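Long-range contacts in RNA-dependent RNA polymerase (Toscana virus, PDB 6QVV), which probably copies and transcribes the viral RNA genome, its N-terminal region resembling a manganese-dependent endonuclease that would cut capped primers from host RNA: residues Leu76-Phe81 and Arg194-Ile199; Glu96-Leu101 and Leu155-Ile160. All coordinates share one frame; numbering follows the deposited sequence.

Interaction 1: Leu76-Phe81 and Arg194-Ile199; sequences LFKHDF and RLARDI. With MN3 (manganese (III) ion), chain C; SO4 (sulfate ion), chain H.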
# COMPACT_ATOMS: atom_id res chain seq x y z
N LEU A 76 -1.30 -1.92 13.20
CA LEU A 76 -1.17 -1.60 11.79
C LEU A 76 0.20 -1.04 11.41
O LEU A 76 0.41 -0.72 10.24
CB LEU A 76 -2.23 -0.58 11.38
CG LEU A 76 -3.69 -0.86 11.74
CD1 LEU A 76 -4.55 0.38 11.45
CD2 LEU A 76 -4.19 -2.09 10.99
N PHE A 77 1.13 -0.92 12.37
CA PHE A 77 2.34 -0.15 12.13
C PHE A 77 3.15 -0.73 10.98
O PHE A 77 3.72 0.02 10.17
CB PHE A 77 3.22 -0.11 13.39
CG PHE A 77 4.62 0.36 13.11
CD1 PHE A 77 4.89 1.71 12.94
CD2 PHE A 77 5.66 -0.54 12.97
CE1 PHE A 77 6.18 2.16 12.65
CE2 PHE A 77 6.94 -0.10 12.68
CZ PHE A 77 7.20 1.25 12.51
N LYS A 78 3.23 -2.05 10.90
CA LYS A 78 4.09 -2.68 9.93
C LYS A 78 3.63 -2.38 8.51
O LYS A 78 4.41 -1.94 7.66
CB LYS A 78 4.11 -4.18 10.19
CG LYS A 78 5.37 -4.85 9.83
CD LYS A 78 5.53 -6.11 10.65
CE LYS A 78 4.25 -6.93 10.61
NZ LYS A 78 4.45 -8.33 11.02
N HIS A 79 2.34 -2.59 8.25
CA HIS A 79 1.77 -2.30 6.94
C HIS A 79 1.87 -0.81 6.61
O HIS A 79 2.29 -0.44 5.51
CB HIS A 79 0.32 -2.79 6.95
CG HIS A 79 -0.54 -2.26 5.84
ND1 HIS A 79 -1.05 -0.98 5.85
CD2 HIS A 79 -1.03 -2.86 4.73
CE1 HIS A 79 -1.80 -0.80 4.77
NE2 HIS A 79 -1.80 -1.92 4.08
N ASP A 80 1.55 0.06 7.56
CA ASP A 80 1.49 1.48 7.27
C ASP A 80 2.88 2.10 7.12
O ASP A 80 3.09 2.94 6.24
CB ASP A 80 0.68 2.19 8.36
CG ASP A 80 -0.83 1.95 8.23
OD1 ASP A 80 -1.25 1.17 7.34
OD2 ASP A 80 -1.60 2.55 9.01
N PHE A 81 3.83 1.71 7.96
CA PHE A 81 5.18 2.23 7.79
C PHE A 81 5.77 1.79 6.46
O PHE A 81 6.31 2.62 5.71
CB PHE A 81 6.08 1.77 8.94
CG PHE A 81 7.46 2.32 8.85
CD1 PHE A 81 8.46 1.64 8.16
CD2 PHE A 81 7.77 3.56 9.43
CE1 PHE A 81 9.73 2.16 8.05
CE2 PHE A 81 9.06 4.09 9.34
CZ PHE A 81 10.03 3.40 8.66
N ARG A 194 11.68 -4.30 5.90
CA ARG A 194 12.66 -4.88 6.82
C ARG A 194 12.82 -4.01 8.06
O ARG A 194 12.86 -4.54 9.18
CB ARG A 194 14.00 -5.07 6.11
CG ARG A 194 14.00 -6.16 5.04
CD ARG A 194 15.34 -6.23 4.30
NE ARG A 194 15.35 -7.29 3.30
CZ ARG A 194 16.42 -7.62 2.56
NH1 ARG A 194 17.57 -6.97 2.73
NH2 ARG A 194 16.32 -8.59 1.66
N LEU A 195 12.86 -2.69 7.90
CA LEU A 195 12.99 -1.84 9.08
C LEU A 195 11.73 -1.88 9.93
O LEU A 195 11.81 -1.87 11.17
CB LEU A 195 13.33 -0.40 8.66
CG LEU A 195 13.56 0.59 9.81
CD1 LEU A 195 14.65 0.12 10.76
CD2 LEU A 195 13.88 1.98 9.25
N ALA A 196 10.55 -1.99 9.29
CA ALA A 196 9.31 -2.10 10.05
C ALA A 196 9.24 -3.40 10.84
O ALA A 196 8.63 -3.44 11.91
CB ALA A 196 8.10 -2.00 9.13
N ARG A 197 9.81 -4.48 10.30
CA ARG A 197 9.82 -5.75 11.01
C ARG A 197 10.63 -5.63 12.29
O ARG A 197 10.19 -6.07 13.36
CB ARG A 197 10.40 -6.85 10.12
CG ARG A 197 9.38 -7.72 9.44
CD ARG A 197 10.00 -8.43 8.25
NE ARG A 197 10.73 -9.64 8.61
CZ ARG A 197 10.45 -10.85 8.14
NH1 ARG A 197 9.44 -11.01 7.29
NH2 ARG A 197 11.16 -11.91 8.51
N ASP A 198 11.84 -5.06 12.19
CA ASP A 198 12.70 -4.87 13.35
C ASP A 198 12.00 -4.04 14.41
O ASP A 198 11.97 -4.41 15.59
CB ASP A 198 14.02 -4.22 12.93
CG ASP A 198 14.90 -5.15 12.07
OD1 ASP A 198 14.55 -6.34 11.91
OD2 ASP A 198 15.94 -4.68 11.54
N ILE A 199 11.41 -2.91 14.01
CA ILE A 199 10.73 -2.05 14.98
C ILE A 199 9.54 -2.78 15.59
O ILE A 199 9.31 -2.71 16.80
CB ILE A 199 10.31 -0.74 14.31
CG1 ILE A 199 11.56 0.07 13.93
CG2 ILE A 199 9.37 0.06 15.23
CD1 ILE A 199 11.29 1.22 12.98
MN MN3 C . -3.59 -3.11 2.87
S SO4 H . 18.77 -8.56 -1.19
O1 SO4 H . 18.30 -7.29 -1.75
O2 SO4 H . 18.75 -8.51 0.28
O3 SO4 H . 17.93 -9.65 -1.67
O4 SO4 H . 20.15 -8.79 -1.64
O HOH W 1 -5.32 -1.80 3.85
O HOH W 2 -4.03 -5.04 4.46
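The Phe77 ring carries CB of Phe81 on one face, toward the rim, and the carbonyl O of Ala196 at its edge, 3.8 Å from CE2. CG2 of Ile199 touches CE2 of Phe77 at 3.5 Å, and the two side chains cross at about a right angle. The Phe81 ring is met obliquely, by the Ala196 methyl CB at 3.8 Å from CD1 and by CD2 of Leu195 near CZ. The Arg194 guanidinium holds at its edge, through NH1 and NH2, O2 of a sulfate probably from the crystallisation liquor (NH2 to O2 2.8 Å). Both phenyl rings swing anti to their backbone N (chi1 166° in Phe77), which carries them across to helix 194-199. Ala196 faces Lys78 where the backbones come nearest, and the axes of the two segments, nearly antiparallel at 153°, pass 8.9 Å apart. Lys78 packs its CG on the Ala196 CB at 4.0 Å. Behind the rings, Ile47, Ile49 and Val69 of the antiparallel sheet complete an apolar core.

On the far side of helix 77-81, His79 points away from this core. Its NE2 binds manganese at 2.5 Å, and its ND1 donates to Asp80 OD1, nearly in the ring plane, which should fix its rotation. Asp114, Glu128 and the Phe129 carbonyl, with two waters, complete a metal site consistent with the PD-(D/E)XK nuclease fold and the histidine-containing endonucleases of bunyavirus L proteins.

Interaction 2: Glu96-Leu101 and Leu155-Ile160; sequences EVFGVL and LDRSAI. Unlike the reference sequence in segment 155-160: Asp156 (reference Asn).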
# COMPACT_ATOMS: atom_id res chain seq x y z
N GLU A 96 -17.86 6.52 -1.08
CA GLU A 96 -17.51 7.92 -1.26
C GLU A 96 -17.25 8.25 -2.72
O GLU A 96 -17.41 9.40 -3.13
CB GLU A 96 -16.29 8.28 -0.41
CG GLU A 96 -16.52 8.04 1.07
CD GLU A 96 -15.28 8.29 1.90
OE1 GLU A 96 -14.50 9.20 1.54
OE2 GLU A 96 -15.10 7.56 2.91
N VAL A 97 -16.87 7.26 -3.53
CA VAL A 97 -16.50 7.51 -4.92
C VAL A 97 -17.62 7.12 -5.89
O VAL A 97 -17.81 7.78 -6.91
CB VAL A 97 -15.19 6.77 -5.27
CG1 VAL A 97 -14.76 7.08 -6.70
CG2 VAL A 97 -14.09 7.14 -4.26
N PHE A 98 -18.36 6.05 -5.64
CA PHE A 98 -19.34 5.61 -6.62
C PHE A 98 -20.77 5.84 -6.16
O PHE A 98 -21.69 5.79 -6.99
CB PHE A 98 -19.15 4.12 -6.94
CG PHE A 98 -17.81 3.81 -7.57
CD1 PHE A 98 -17.65 3.86 -8.95
CD2 PHE A 98 -16.72 3.46 -6.79
CE1 PHE A 98 -16.42 3.58 -9.54
CE2 PHE A 98 -15.50 3.17 -7.37
CZ PHE A 98 -15.34 3.24 -8.74
N GLY A 99 -20.98 6.12 -4.89
CA GLY A 99 -22.30 6.08 -4.33
C GLY A 99 -22.71 4.65 -4.12
O GLY A 99 -22.00 3.72 -4.53
N VAL A 100 -23.84 4.45 -3.47
CA VAL A 100 -24.36 3.11 -3.27
C VAL A 100 -24.81 2.57 -4.61
O VAL A 100 -25.14 3.32 -5.53
CB VAL A 100 -25.48 3.16 -2.21
CG1 VAL A 100 -26.45 2.05 -2.37
CG2 VAL A 100 -24.87 3.15 -0.82
N LEU A 101 -24.77 1.24 -4.76
CA LEU A 101 -24.80 0.60 -6.07
C LEU A 101 -26.20 0.28 -6.58
O LEU A 101 -26.53 0.67 -7.71
CB LEU A 101 -23.95 -0.67 -6.01
CG LEU A 101 -23.37 -1.13 -7.32
CD1 LEU A 101 -22.61 0.02 -7.94
CD2 LEU A 101 -22.46 -2.28 -7.00
N LEU A 155 -15.71 -5.21 -9.60
CA LEU A 155 -16.41 -5.62 -10.82
C LEU A 155 -17.76 -4.92 -10.93
O LEU A 155 -18.09 -4.36 -11.98
CB LEU A 155 -16.58 -7.14 -10.86
CG LEU A 155 -17.21 -7.66 -12.14
CD1 LEU A 155 -16.45 -7.17 -13.37
CD2 LEU A 155 -17.27 -9.20 -12.11
N ASP A 156 -18.53 -4.91 -9.85
CA ASP A 156 -19.84 -4.28 -9.91
C ASP A 156 -19.72 -2.79 -10.18
O ASP A 156 -20.49 -2.23 -10.98
CB ASP A 156 -20.60 -4.55 -8.62
CG ASP A 156 -20.92 -6.03 -8.41
OD1 ASP A 156 -20.67 -6.89 -9.31
OD2 ASP A 156 -21.48 -6.33 -7.33
N ARG A 157 -18.75 -2.13 -9.59
CA ARG A 157 -18.64 -0.70 -9.80
C ARG A 157 -18.02 -0.35 -11.14
O ARG A 157 -18.22 0.77 -11.61
CB ARG A 157 -17.85 -0.03 -8.66
CG ARG A 157 -18.73 0.34 -7.46
CD ARG A 157 -18.09 -0.09 -6.13
NE ARG A 157 -19.08 -0.17 -5.05
CZ ARG A 157 -19.67 -1.30 -4.64
NH1 ARG A 157 -19.39 -2.47 -5.21
NH2 ARG A 157 -20.55 -1.26 -3.64
N SER A 158 -17.29 -1.28 -11.77
CA SER A 158 -16.74 -0.97 -13.09
C SER A 158 -17.84 -0.72 -14.10
O SER A 158 -17.56 -0.17 -15.17
CB SER A 158 -15.81 -2.09 -13.59
OG SER A 158 -16.53 -3.26 -13.98
N ALA A 159 -19.09 -1.06 -13.77
CA ALA A 159 -20.20 -0.67 -14.63
C ALA A 159 -20.44 0.82 -14.58
O ALA A 159 -21.13 1.35 -15.46
CB ALA A 159 -21.49 -1.40 -14.23
N ILE A 160 -19.92 1.50 -13.56
CA ILE A 160 -20.09 2.95 -13.42
C ILE A 160 -18.91 3.70 -14.02
O ILE A 160 -19.10 4.57 -14.87
CB ILE A 160 -20.30 3.32 -11.94
CG1 ILE A 160 -21.62 2.76 -11.43
CG2 ILE A 160 -20.28 4.83 -11.74
CD1 ILE A 160 -21.70 2.78 -9.93
O HOH W 3 -20.06 1.96 -3.48
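Arg157 NH2 is gripped by two groups, Asp109 OD1 in a salt bridge and Ser108 OG in a hydrogen bond, while Leu101 lies over the guanidinium carrying it. NH1 of the same group turns back to the Ala153 carbonyl of its own helix. NE uses a third direction: at the guanidinium edge it donates to a water 2.8 Å away, and that water in turn donates to the Gly99 carbonyl O at 2.8 Å. The water thus ties the turn after helix 94-98 to the arginine, and the group, held by polar partners around its rim, should have little freedom to rotate. Against its face rests Leu101 CD2, 3.6 Å from Arg157 NH1, and the same methyl touches Asp156 CB at 3.4 Å.

The aliphatic part of Arg157 serves a different surface. Its CB stands over the centre of the Phe98 ring, 3.8 Å from the centroid and only 6° off the normal, a CH-pi contact; CG presses on the ring's CG at 3.6 Å. The chain bends at chi2 (133°) with CD still against CD2 of Phe98, and the guanidinium beyond it stands nearly perpendicular to the ring. Val97 CG1 covers the opposite face near its rim, and Ile160 CG2 lies at the edge. Ile160 CD1 reaches on to Leu101 CD1 at 3.5 Å, closing the apolar patch.

This surface contact joins the end of helix 94-98 to the C-terminal part of helix 136-157 and the residues that follow it, with Ile163 of strand 163-171 touching both Phe98 and Arg157, and strand 115-118 beside Val97.

In the fold
The two contacts show how helices far apart in the sequence meet in different parts of one fold. They lie on opposite sides of the chain's centre, their own centres about 32 Å apart and their nearest atoms about 15 Å apart. Along the chain, interaction 2 is nested within the loop that interaction 1 closes, and helices 77-82 and 94-98 are consecutive. Interaction 1 joins the first of these to helix 183-203, beside the three-stranded antiparallel sheet; interaction 2 joins the second to the far end of helix 136-157, by the mixed sheet. Between their segments the chain also supplies Asp114, Glu128 and Phe129, which meet His79, carried on the first helix of interaction 1, at the manganese.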